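Local coordinates for 23S rRNA (guanine(2535)-N(1))-methyltransferase (PDB 1O9G), which methylates N1 of guanine-2535 in 23S ribosomal RNA with S-adenosyl-L-methionine as methyl donor, and so confers resistance to the orthosomycin antibiotic avilamycin, at residues Y28-V33 against G61-L65; R42-R46 against L227-K231; D50-T54 against S76-V80; V221-L227 against V238-D244. The protein carries 3 engineered substitutions. All blocks are in the same frame, centred on the assembly; numbering follows the deposited sequence.

In the fold
From the N terminus, the loop 28-33 leads into helix 33-45 and forms contact 1 when the chain returns at 61-65. The end of that helix, 42-46, meets strand 228-232 some 180 residues later and closes contact 2. Contact 3 pairs strand 53-57 with strand 77-84 and lies nested inside the loop of contact 2. Contact 1 crosses both contact 2 and contact 3. Contact 4 crosses contact 2, shares Leu227 with it and joins 221-227 to strand 235-241 and helix 242-247. Contacts 2, 3 and 4 all reach the seven-stranded sheet. Leu44 packs on Val53 between contacts 2 and 3, and Arg46 on Met239 between contacts 2 and 4.

Contact 1: Y28-V33 against G61-L65; sequences YPAFPV and GSGYL
Tyr64 reaches across to the backbone of Phe31. Its CE2 lies 3.3 Å from Phe31 O, which sits at the ring edge and in the ring plane. Ala30 CB covers one face of the same ring, 4.1 Å from Tyr64 CE2. At the far end, Val33 CG2 touches Tyr64 OH at 3.6 Å. Tyr64 CG stands opposite its own backbone N (chi1 172°), and this carries the ring out along 30-33. One water donates to both Phe31 O and Tyr64 OH and joins the two polar atoms. Tyr64 OH also bonds to Leu16 O.

Phe31 and Leu65 lie side by side and point the same way, with Phe31 CD2 3.9 Å from Leu65 CD1. Pro32 CD lies over a face of the Phe31 ring. At the other end of the contact, Tyr28 CB meets Ser62 CB at 3.9 Å, and Ser62 N lies over a face of the Tyr28 ring. Ser62 OG accepts from Tyr64 N (3.3 Å), an ST turn that leads into helix 64-72. Gly61 N bonds to Asp84 OD2. Segment 61-65 runs from the loop after strand 53-57 into helix 64-72, the place of the glycine-rich loop in Rossmann-like methyltransferases, where S-adenosyl-L-methionine commonly binds.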
loop_
_atom_site.group_PDB
_atom_site.type_symbol
_atom_site.label_atom_id
_atom_site.label_comp_id
_atom_site.label_asym_id
_atom_site.label_seq_id
_atom_site.Cartn_x
_atom_site.Cartn_y
_atom_site.Cartn_z
ATOM N N TYR A 28 -5.252 -9.635 -9.559
ATOM C CA TYR A 28 -4.964 -8.930 -8.323
ATOM C C TYR A 28 -6.138 -8.113 -7.910
ATOM O O TYR A 28 -6.792 -7.475 -8.726
ATOM C CB TYR A 28 -3.757 -8.017 -8.474
ATOM C CG TYR A 28 -2.527 -8.803 -8.584
ATOM C CD1 TYR A 28 -1.875 -9.259 -7.454
ATOM C CD2 TYR A 28 -2.064 -9.218 -9.833
ATOM C CE1 TYR A 28 -0.764 -10.045 -7.564
ATOM C CE2 TYR A 28 -0.959 -9.999 -9.953
ATOM C CZ TYR A 28 -0.310 -10.425 -8.822
ATOM O OH TYR A 28 0.806 -11.211 -8.953
ATOM N N PRO A 29 -6.406 -8.090 -6.625
ATOM C CA PRO A 29 -7.543 -7.340 -6.135
ATOM C C PRO A 29 -7.209 -5.858 -6.020
ATOM O O PRO A 29 -6.064 -5.461 -5.902
ATOM C CB PRO A 29 -7.745 -7.923 -4.753
ATOM C CG PRO A 29 -6.362 -8.250 -4.302
ATOM C CD PRO A 29 -5.645 -8.721 -5.527
ATOM N N ALA A 30 -8.246 -5.067 -6.078
ATOM C CA ALA A 30 -8.149 -3.697 -5.654
ATOM C C ALA A 30 -8.166 -3.816 -4.122
ATOM O O ALA A 30 -8.163 -4.921 -3.554
ATOM C CB ALA A 30 -9.316 -2.920 -6.214
ATOM N N PHE A 31 -8.141 -2.699 -3.461
ATOM C CA PHE A 31 -8.341 -2.616 -2.031
ATOM C C PHE A 31 -9.287 -1.431 -1.800
ATOM O O PHE A 31 -9.146 -0.420 -2.460
ATOM C CB PHE A 31 -7.003 -2.364 -1.337
ATOM C CG PHE A 31 -7.041 -2.627 0.125
ATOM C CD1 PHE A 31 -6.803 -3.888 0.624
ATOM C CD2 PHE A 31 -7.341 -1.599 1.008
ATOM C CE1 PHE A 31 -6.905 -4.146 1.981
ATOM C CE2 PHE A 31 -7.400 -1.847 2.378
ATOM C CZ PHE A 31 -7.163 -3.096 2.857
ATOM N N PRO A 32 -10.236 -1.505 -0.864
ATOM C CA PRO A 32 -11.128 -0.355 -0.641
ATOM C C PRO A 32 -10.374 0.876 -0.154
ATOM O O PRO A 32 -9.634 0.773 0.812
ATOM C CB PRO A 32 -12.101 -0.837 0.439
ATOM C CG PRO A 32 -11.878 -2.248 0.581
ATOM C CD PRO A 32 -10.564 -2.637 0.012
ATOM N N VAL A 33 -10.552 2.006 -0.823
ATOM C CA VAL A 33 -9.864 3.235 -0.464
ATOM C C VAL A 33 -10.142 3.631 0.981
ATOM O O VAL A 33 -9.236 4.013 1.709
ATOM C CB VAL A 33 -10.242 4.373 -1.417
ATOM C CG1 VAL A 33 -9.623 5.676 -0.973
ATOM C CG2 VAL A 33 -9.792 4.013 -2.862
ATOM N N GLY A 61 2.006 -6.421 -4.908
ATOM C CA GLY A 61 1.081 -6.869 -5.917
ATOM C C GLY A 61 1.033 -5.908 -7.067
ATOM O O GLY A 61 2.071 -5.524 -7.586
ATOM N N SER A 62 -0.178 -5.513 -7.432
ATOM C CA SER A 62 -0.416 -4.584 -8.535
ATOM C C SER A 62 0.005 -3.163 -8.241
ATOM O O SER A 62 -0.045 -2.305 -9.121
ATOM C CB SER A 62 -1.914 -4.559 -8.854
ATOM O OG SER A 62 -2.655 -3.887 -7.839
ATOM N N GLY A 63 0.356 -2.866 -6.984
ATOM C CA GLY A 63 0.742 -1.533 -6.586
ATOM C C GLY A 63 -0.415 -0.565 -6.407
ATOM O O GLY A 63 -0.172 0.625 -6.119
ATOM N N TYR A 64 -1.648 -1.043 -6.557
ATOM C CA TYR A 64 -2.800 -0.168 -6.441
ATOM C C TYR A 64 -2.847 0.413 -5.032
ATOM O O TYR A 64 -3.092 1.613 -4.852
ATOM C CB TYR A 64 -4.079 -0.962 -6.759
ATOM C CG TYR A 64 -5.311 -0.176 -6.482
ATOM C CD1 TYR A 64 -5.776 0.752 -7.403
ATOM C CD2 TYR A 64 -6.018 -0.355 -5.307
ATOM C CE1 TYR A 64 -6.895 1.531 -7.133
ATOM C CE2 TYR A 64 -7.162 0.396 -5.030
ATOM C CZ TYR A 64 -7.599 1.325 -5.945
ATOM O OH TYR A 64 -8.704 2.097 -5.692
ATOM N N LEU A 65 -2.697 -0.431 -4.014
ATOM C CA LEU A 65 -2.800 0.004 -2.640
ATOM C C LEU A 65 -1.787 1.106 -2.306
ATOM O O LEU A 65 -2.130 2.152 -1.754
ATOM C CB LEU A 65 -2.698 -1.176 -1.673
ATOM C CG LEU A 65 -2.687 -0.888 -0.179
ATOM C CD1 LEU A 65 -3.887 -0.036 0.269
ATOM C CD2 LEU A 65 -2.647 -2.217 0.588
HETATM O O HOH W 1 -2.701 -6.210 -5.774
HETATM O O HOH W 2 -10.787 0.291 -4.615
#

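Contact 2: R42-R46 against L227-K231; sequences RALAR and LERLK
Glu228 OE1 accepts from two nitrogens of Arg46 and from a water. Arg46 meets it side-on, NE at 2.9 Å from Glu228 OE1 and NH2 at 3.1 Å from the same atom. The oxygen lies almost in the guanidinium plane. Arg46 NE comes to the anti lone pair of Glu228 OE1, with an N-H...O angle of 153°. Arg46 NH2 approaches from above the carboxylate plane. The guanidinium and carboxylate planes are 64° apart. The water donates to Glu228 OE1 and to Arg42 O, tying the carboxylate to the helix backbone.

The other oxygen, Glu228 OE2, is shared by Arg42 and Arg5. Arg42 NH1 lies 2.9 Å from Glu228 OE2, but this bond is bent and weak. The Arg42 chain runs extended from CG to NE and crosses the glutamate at about a right angle. This brings Arg42 CD within 3.1 Å of Glu228 OE2. Leu230 covers one face of the Arg42 guanidinium with CB and CD2, and Leu230 CB is 3.6 Å from Arg42 NH1. Leu227 and Arg46 slide past each other in opposite directions. Leu227 O sits over a face of the Arg46 guanidinium, 3.4 Å from Arg46 NH2, at a poor angle for bonding.

Glu38 makes a salt bridge with Arg42 NE, and Arg5 makes one with Glu228 OE2. The network binds the end of helix 33-45 to the edge strand 228-232. With three arginines around one carboxylate, Glu228 probably stays ionised, and its charge would offset the closeness of Arg42 and Arg5.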
loop_
_atom_site.group_PDB
_atom_site.type_symbol
_atom_site.label_atom_id
_atom_site.label_comp_id
_atom_site.label_asym_id
_atom_site.label_seq_id
_atom_site.Cartn_x
_atom_site.Cartn_y
_atom_site.Cartn_z
ATOM N N ARG A 42 -4.339 5.011 11.218
ATOM C CA ARG A 42 -4.111 4.330 12.481
ATOM C C ARG A 42 -2.616 4.079 12.713
ATOM O O ARG A 42 -2.123 4.187 13.834
ATOM C CB ARG A 42 -4.883 3.000 12.577
ATOM C CG ARG A 42 -6.379 3.203 12.793
ATOM C CD ARG A 42 -7.169 1.917 12.761
ATOM N NE ARG A 42 -8.607 2.107 12.961
ATOM C CZ ARG A 42 -9.358 1.408 13.796
ATOM N NH1 ARG A 42 -8.840 0.494 14.599
ATOM N NH2 ARG A 42 -10.656 1.638 13.831
ATOM N N ALA A 43 -1.900 3.711 11.669
ATOM C CA ALA A 43 -0.477 3.502 11.794
ATOM C C ALA A 43 0.240 4.807 12.126
ATOM O O ALA A 43 1.115 4.855 12.996
ATOM C CB ALA A 43 0.071 2.891 10.531
ATOM N N LEU A 44 -0.094 5.881 11.418
ATOM C CA LEU A 44 0.525 7.176 11.692
ATOM C C LEU A 44 0.301 7.567 13.149
ATOM O O LEU A 44 1.179 8.180 13.755
ATOM C CB LEU A 44 -0.063 8.269 10.803
ATOM C CG LEU A 44 0.259 8.258 9.309
ATOM C CD1 LEU A 44 -0.408 9.470 8.649
ATOM C CD2 LEU A 44 1.736 8.256 9.084
ATOM N N ALA A 45 -0.860 7.228 13.723
ATOM C CA ALA A 45 -1.173 7.606 15.096
ATOM C C ALA A 45 -0.310 6.878 16.099
ATOM O O ALA A 45 -0.225 7.289 17.244
ATOM C CB ALA A 45 -2.640 7.370 15.411
ATOM N N ARG A 46 0.317 5.786 15.683
ATOM C CA ARG A 46 1.210 5.003 16.559
ATOM C C ARG A 46 2.708 5.320 16.399
ATOM O O ARG A 46 3.567 4.741 17.062
ATOM C CB ARG A 46 0.955 3.512 16.344
ATOM C CG ARG A 46 -0.456 3.085 16.611
ATOM C CD ARG A 46 -0.605 2.472 17.950
ATOM N NE ARG A 46 -1.972 2.082 18.289
ATOM C CZ ARG A 46 -2.385 1.901 19.522
ATOM N NH1 ARG A 46 -1.540 2.065 20.530
ATOM N NH2 ARG A 46 -3.644 1.558 19.762
ATOM N N LEU A 227 -0.149 -3.955 18.654
ATOM C CA LEU A 227 -0.460 -2.582 19.039
ATOM C C LEU A 227 -1.959 -2.332 18.945
ATOM O O LEU A 227 -2.531 -1.678 19.797
ATOM C CB LEU A 227 0.251 -1.548 18.157
ATOM C CG LEU A 227 1.766 -1.528 18.110
ATOM C CD1 LEU A 227 2.225 -0.583 17.009
ATOM C CD2 LEU A 227 2.352 -1.123 19.434
ATOM N N GLU A 228 -2.562 -2.843 17.877
ATOM C CA GLU A 228 -3.942 -2.544 17.491
ATOM C C GLU A 228 -4.453 -3.555 16.433
ATOM O O GLU A 228 -3.680 -4.070 15.620
ATOM C CB GLU A 228 -4.006 -1.134 16.892
ATOM C CG GLU A 228 -5.378 -0.494 16.930
ATOM C CD GLU A 228 -5.380 0.940 16.437
ATOM O OE1 GLU A 228 -4.497 1.734 16.811
ATOM O OE2 GLU A 228 -6.299 1.298 15.691
ATOM N N ARG A 229 -5.761 -3.811 16.476
ATOM C CA ARG A 229 -6.471 -4.635 15.519
ATOM C C ARG A 229 -7.736 -3.932 15.048
ATOM O O ARG A 229 -8.288 -3.105 15.749
ATOM C CB ARG A 229 -6.874 -5.948 16.152
ATOM C CG ARG A 229 -5.760 -6.900 16.379
ATOM C CD ARG A 229 -6.251 -8.151 17.052
ATOM N NE ARG A 229 -5.163 -9.053 17.392
ATOM C CZ ARG A 229 -4.538 -9.839 16.529
ATOM N NH1 ARG A 229 -4.885 -9.858 15.255
ATOM N NH2 ARG A 229 -3.555 -10.613 16.954
ATOM N N LEU A 230 -8.152 -4.231 13.823
ATOM C CA LEU A 230 -9.468 -3.855 13.348
ATOM C C LEU A 230 -10.103 -4.935 12.471
ATOM O O LEU A 230 -9.414 -5.793 11.915
ATOM C CB LEU A 230 -9.459 -2.468 12.684
ATOM C CG LEU A 230 -8.876 -2.318 11.284
ATOM C CD1 LEU A 230 -9.642 -3.102 10.220
ATOM C CD2 LEU A 230 -8.860 -0.848 10.874
ATOM N N LYS A 231 -11.431 -4.898 12.408
ATOM C CA LYS A 231 -12.251 -5.766 11.567
ATOM C C LYS A 231 -13.264 -4.892 10.852
ATOM O O LYS A 231 -14.068 -4.218 11.510
ATOM C CB LYS A 231 -13.006 -6.774 12.434
ATOM C CG LYS A 231 -12.105 -7.721 13.210
ATOM C CD LYS A 231 -12.894 -8.479 14.282
ATOM C CE LYS A 231 -13.798 -9.550 13.659
ATOM N NZ LYS A 231 -14.860 -10.039 14.591
HETATM O O HOH W 3 -3.861 4.102 15.950
#

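Contact 3: D50-T54 against S76-V80; sequences DGPVT and SLRQV
Val53 and Leu77 pair as neighbours in parallel strands, and here the contact is tight. Val53 N donates to Ser76 O at 3.0 Å, and Arg78 N donates to Val53 O at 2.8 Å. Both bonds are fairly straight, at 162° and 164°. The second donor stands above the carbonyl plane, and Leu77 CA makes a CA-H...O contact with the same Val53 O. On the buried side Val53 CG1 meets Leu77 CD2 at 4.1 Å.

Thr54 pairs with Gln79 one residue out of step, so a beta bulge falls at Arg78. Gln79 CG packs against both branches of Thr54, 3.4 Å from OG1 and 3.5 Å from CG2. The bond from Gln79 NE2 to Thr54 OG1 is weak. The amide oxygen of Gln79 bonds to Ser167 OG.

The solvent side is looser. Pro52 CB rests on Arg78 CB at 3.9 Å. The Arg78 chain then bends at chi3 (-71°), and its NH2 donates to a water that also bonds Pro52 O.

The contact lies at the start of both strands of the beta-alpha-beta unit 53-57, 64-72, 77-84. Helix 33-45 covers the Val53 and Leu77 face through Leu44 and Phe40. Strand 171-175 flanks 53-57, and strand 147-151 flanks 77-84.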
loop_
_atom_site.group_PDB
_atom_site.type_symbol
_atom_site.label_atom_id
_atom_site.label_comp_id
_atom_site.label_asym_id
_atom_site.label_seq_id
_atom_site.Cartn_x
_atom_site.Cartn_y
_atom_site.Cartn_z
ATOM N N ASP A 50 5.196 13.260 13.977
ATOM C CA ASP A 50 4.471 13.399 12.708
ATOM C C ASP A 50 5.270 14.020 11.561
ATOM O O ASP A 50 4.710 14.582 10.623
ATOM C CB ASP A 50 3.128 14.098 12.923
ATOM C CG ASP A 50 3.275 15.479 13.493
ATOM O OD1 ASP A 50 4.403 16.017 13.444
ATOM O OD2 ASP A 50 2.332 16.137 14.014
ATOM N N GLY A 51 6.587 13.855 11.579
ATOM C CA GLY A 51 7.400 14.250 10.428
ATOM C C GLY A 51 7.079 13.409 9.186
ATOM O O GLY A 51 6.336 12.415 9.264
ATOM N N PRO A 52 7.645 13.778 8.037
ATOM C CA PRO A 52 7.365 13.051 6.788
ATOM C C PRO A 52 7.661 11.558 6.917
ATOM O O PRO A 52 8.760 11.206 7.388
ATOM C CB PRO A 52 8.316 13.707 5.784
ATOM C CG PRO A 52 8.581 15.053 6.349
ATOM C CD PRO A 52 8.610 14.868 7.836
ATOM N N VAL A 53 6.746 10.700 6.443
ATOM C CA VAL A 53 6.873 9.251 6.587
ATOM C C VAL A 53 7.387 8.577 5.308
ATOM O O VAL A 53 6.997 8.929 4.181
ATOM C CB VAL A 53 5.494 8.668 6.991
ATOM C CG1 VAL A 53 5.293 7.213 6.652
ATOM C CG2 VAL A 53 5.198 8.995 8.471
ATOM N N THR A 54 8.241 7.568 5.487
ATOM C CA THR A 54 8.597 6.661 4.440
ATOM C C THR A 54 7.740 5.415 4.600
ATOM O O THR A 54 7.737 4.780 5.664
ATOM C CB THR A 54 10.074 6.328 4.530
ATOM O OG1 THR A 54 10.829 7.527 4.251
ATOM C CG2 THR A 54 10.447 5.271 3.509
ATOM N N SER A 76 1.653 13.711 3.816
ATOM C CA SER A 76 2.248 13.022 4.960
ATOM C C SER A 76 3.448 12.154 4.596
ATOM O O SER A 76 4.024 11.513 5.484
ATOM C CB SER A 76 1.210 12.135 5.638
ATOM O OG SER A 76 0.086 12.880 6.055
ATOM N N LEU A 77 3.842 12.131 3.335
ATOM C CA LEU A 77 4.818 11.166 2.846
ATOM C C LEU A 77 6.084 11.809 2.302
ATOM O O LEU A 77 6.011 12.813 1.587
ATOM C CB LEU A 77 4.199 10.296 1.769
ATOM C CG LEU A 77 3.109 9.324 2.198
ATOM C CD1 LEU A 77 2.365 8.790 0.973
ATOM C CD2 LEU A 77 3.672 8.222 3.022
ATOM N N ARG A 78 7.225 11.226 2.663
ATOM C CA ARG A 78 8.546 11.561 2.137
ATOM C C ARG A 78 8.786 10.784 0.837
ATOM O O ARG A 78 9.360 11.303 -0.103
ATOM C CB ARG A 78 9.632 11.166 3.172
ATOM C CG ARG A 78 11.058 11.346 2.680
ATOM C CD ARG A 78 12.122 11.011 3.691
ATOM N NE ARG A 78 12.167 11.999 4.763
ATOM C CZ ARG A 78 12.712 13.218 4.660
ATOM N NH1 ARG A 78 13.265 13.635 3.515
ATOM N NH2 ARG A 78 12.701 14.033 5.712
ATOM N N GLN A 79 8.441 9.501 0.836
ATOM C CA GLN A 79 8.759 8.586 -0.260
ATOM C C GLN A 79 8.011 7.290 -0.022
ATOM O O GLN A 79 7.654 6.984 1.128
ATOM C CB GLN A 79 10.249 8.279 -0.348
ATOM C CG GLN A 79 10.734 7.500 0.803
ATOM C CD GLN A 79 12.207 7.201 0.774
ATOM O OE1 GLN A 79 12.669 6.433 -0.081
ATOM N NE2 GLN A 79 12.955 7.779 1.728
ATOM N N VAL A 80 7.810 6.535 -1.080
ATOM C CA VAL A 80 7.270 5.197 -0.985
ATOM C C VAL A 80 8.220 4.205 -1.652
ATOM O O VAL A 80 8.955 4.524 -2.584
ATOM C CB VAL A 80 5.836 5.099 -1.587
ATOM C CG1 VAL A 80 4.890 6.013 -0.859
ATOM C CG2 VAL A 80 5.805 5.433 -3.043
HETATM O O HOH W 4 11.162 12.248 7.827
#

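Contact 4: V221-L227 against V238-D244; sequences VAPVKAL and VMVRAAD. Engineered in segment 238-244: Met239 (natural residue Leu).
Leu227 crosses Arg241 at about a right angle. Leu227 CB sits 3.5 Å from Met239 O and also touches Met239 CE. Leu227 CG lies 3.9 Å from both Met239 O and Arg241 N. Leu227 CD1 reaches Val240 C at 3.7 Å and lies over a face of the Arg241 guanidinium. Leu227 CD2 comes over the same guanidinium, 3.3 Å from Arg241 NH1. The Arg241 chain bends at chi3 (-53°), and its guanidinium lies across the end of the leucine. Arg241 NH2 bonds to Arg46 O. Met239, an engineered substitution for the natural Leu and present as selenomethionine, also packs against Arg46.

Leu227 N donates to Met239 O at 2.9 Å, where segment 221-227 runs into strand 228-232. That strand and 235-241 form the antiparallel end of the methyltransferase sheet, and 235-241 lies against 209-214.

Before this, three side chains of the loop pack on valines of the strand. Val221 and Val238 run past each other in opposite directions, CG1 to CG1 3.8 Å. Ala226 CB meets Val238 CG2 at 3.8 Å. Val224 crosses Val240 at about a right angle, CG1 to CG1 3.9 Å. At the start of helix 242-247 one water donates to Lys225 O and Asp244 OD2 and accepts from Arg241 N.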
loop_
_atom_site.group_PDB
_atom_site.type_symbol
_atom_site.label_atom_id
_atom_site.label_comp_id
_atom_site.label_asym_id
_atom_site.label_seq_id
_atom_site.Cartn_x
_atom_site.Cartn_y
_atom_site.Cartn_z
ATOM N N VAL A 221 -0.541 -13.129 15.452
ATOM C CA VAL A 221 0.814 -12.583 15.642
ATOM C C VAL A 221 1.540 -13.022 16.922
ATOM O O VAL A 221 2.757 -12.839 17.024
ATOM C CB VAL A 221 0.852 -11.020 15.566
ATOM C CG1 VAL A 221 0.370 -10.536 14.210
ATOM C CG2 VAL A 221 0.040 -10.373 16.685
ATOM N N ALA A 222 0.812 -13.588 17.887
ATOM C CA ALA A 222 1.414 -14.076 19.129
ATOM C C ALA A 222 2.634 -14.932 18.795
ATOM O O ALA A 222 2.588 -15.695 17.836
ATOM C CB ALA A 222 0.398 -14.884 19.925
ATOM N N PRO A 223 3.723 -14.830 19.563
ATOM C CA PRO A 223 3.774 -14.105 20.838
ATOM C C PRO A 223 4.062 -12.608 20.739
ATOM O O PRO A 223 4.159 -11.977 21.785
ATOM C CB PRO A 223 4.924 -14.806 21.570
ATOM C CG PRO A 223 5.867 -15.212 20.473
ATOM C CD PRO A 223 5.026 -15.444 19.240
ATOM N N VAL A 224 4.184 -12.048 19.532
ATOM C CA VAL A 224 4.322 -10.604 19.403
ATOM C C VAL A 224 3.026 -9.987 19.914
ATOM O O VAL A 224 1.955 -10.526 19.675
ATOM C CB VAL A 224 4.600 -10.147 17.943
ATOM C CG1 VAL A 224 4.839 -8.641 17.888
ATOM C CG2 VAL A 224 5.791 -10.898 17.329
ATOM N N LYS A 225 3.119 -8.887 20.653
ATOM C CA LYS A 225 1.929 -8.181 21.117
ATOM C C LYS A 225 1.437 -7.268 20.018
ATOM O O LYS A 225 2.225 -6.576 19.423
ATOM C CB LYS A 225 2.255 -7.327 22.340
ATOM C CG LYS A 225 1.043 -6.642 22.992
ATOM C CD LYS A 225 0.356 -7.533 24.017
ATOM C CE LYS A 225 -0.933 -6.880 24.531
ATOM N NZ LYS A 225 -1.722 -7.777 25.409
ATOM N N ALA A 226 0.137 -7.261 19.768
ATOM C CA ALA A 226 -0.461 -6.374 18.784
ATOM C C ALA A 226 -0.611 -4.972 19.374
ATOM O O ALA A 226 -1.150 -4.812 20.467
ATOM C CB ALA A 226 -1.835 -6.905 18.378
ATOM N N LEU A 227 -0.149 -3.955 18.654
ATOM C CA LEU A 227 -0.460 -2.582 19.039
ATOM C C LEU A 227 -1.959 -2.332 18.945
ATOM O O LEU A 227 -2.531 -1.678 19.797
ATOM C CB LEU A 227 0.251 -1.548 18.157
ATOM C CG LEU A 227 1.766 -1.528 18.110
ATOM C CD1 LEU A 227 2.225 -0.583 17.009
ATOM C CD2 LEU A 227 2.352 -1.123 19.434
ATOM N N VAL A 238 -3.903 -5.996 11.510
ATOM C CA VAL A 238 -3.165 -5.975 12.764
ATOM C C VAL A 238 -1.927 -5.111 12.534
ATOM O O VAL A 238 -1.384 -5.084 11.446
ATOM C CB VAL A 238 -2.809 -7.406 13.244
ATOM C CG1 VAL A 238 -1.848 -8.094 12.301
ATOM C CG2 VAL A 238 -2.277 -7.352 14.667
HETATM N N MSE A 239 -1.539 -4.398 13.594
HETATM C CA MSE A 239 -0.327 -3.590 13.558
HETATM C C MSE A 239 0.573 -3.972 14.709
HETATM O O MSE A 239 0.107 -4.169 15.802
HETATM C CB MSE A 239 -0.676 -2.113 13.751
HETATM C CG MSE A 239 -1.642 -1.540 12.766
HETATM SE SE MSE A 239 -1.992 0.317 13.138
HETATM C CE MSE A 239 -1.512 0.377 15.058
ATOM N N VAL A 240 1.862 -4.045 14.413
ATOM C CA VAL A 240 2.877 -4.321 15.408
ATOM C C VAL A 240 4.045 -3.350 15.253
ATOM O O VAL A 240 4.279 -2.783 14.216
ATOM C CB VAL A 240 3.430 -5.789 15.297
ATOM C CG1 VAL A 240 2.332 -6.811 15.553
ATOM C CG2 VAL A 240 4.098 -6.020 14.020
ATOM N N ARG A 241 4.788 -3.179 16.329
ATOM C CA ARG A 241 5.966 -2.367 16.308
ATOM C C ARG A 241 7.189 -3.226 16.027
ATOM O O ARG A 241 7.329 -4.283 16.621
ATOM C CB ARG A 241 6.133 -1.690 17.658
ATOM C CG ARG A 241 7.392 -0.863 17.745
ATOM C CD ARG A 241 7.329 0.320 18.667
ATOM N NE ARG A 241 6.197 1.190 18.405
ATOM C CZ ARG A 241 5.143 1.351 19.196
ATOM N NH1 ARG A 241 5.009 0.625 20.315
ATOM N NH2 ARG A 241 4.196 2.245 18.860
ATOM N N ALA A 242 8.096 -2.722 15.215
ATOM C CA ALA A 242 9.304 -3.466 14.828
ATOM C C ALA A 242 10.095 -3.911 16.060
ATOM O O ALA A 242 10.438 -5.081 16.167
ATOM C CB ALA A 242 10.163 -2.648 13.903
ATOM N N ALA A 243 10.316 -3.005 17.006
ATOM C CA ALA A 243 11.069 -3.337 18.236
ATOM C C ALA A 243 10.424 -4.483 18.979
ATOM O O ALA A 243 11.127 -5.324 19.558
ATOM C CB ALA A 243 11.181 -2.137 19.137
ATOM N N ASP A 244 9.097 -4.517 19.013
ATOM C CA ASP A 244 8.376 -5.587 19.703
ATOM C C ASP A 244 8.536 -6.919 19.009
ATOM O O ASP A 244 8.638 -7.956 19.670
ATOM C CB ASP A 244 6.881 -5.267 19.847
ATOM C CG ASP A 244 6.601 -4.075 20.750
ATOM O OD1 ASP A 244 7.440 -3.724 21.614
ATOM O OD2 ASP A 244 5.528 -3.455 20.709
HETATM O O HOH W 5 3.770 -4.423 18.761
HETATM O O HOH W 6 6.348 -8.546 21.346
#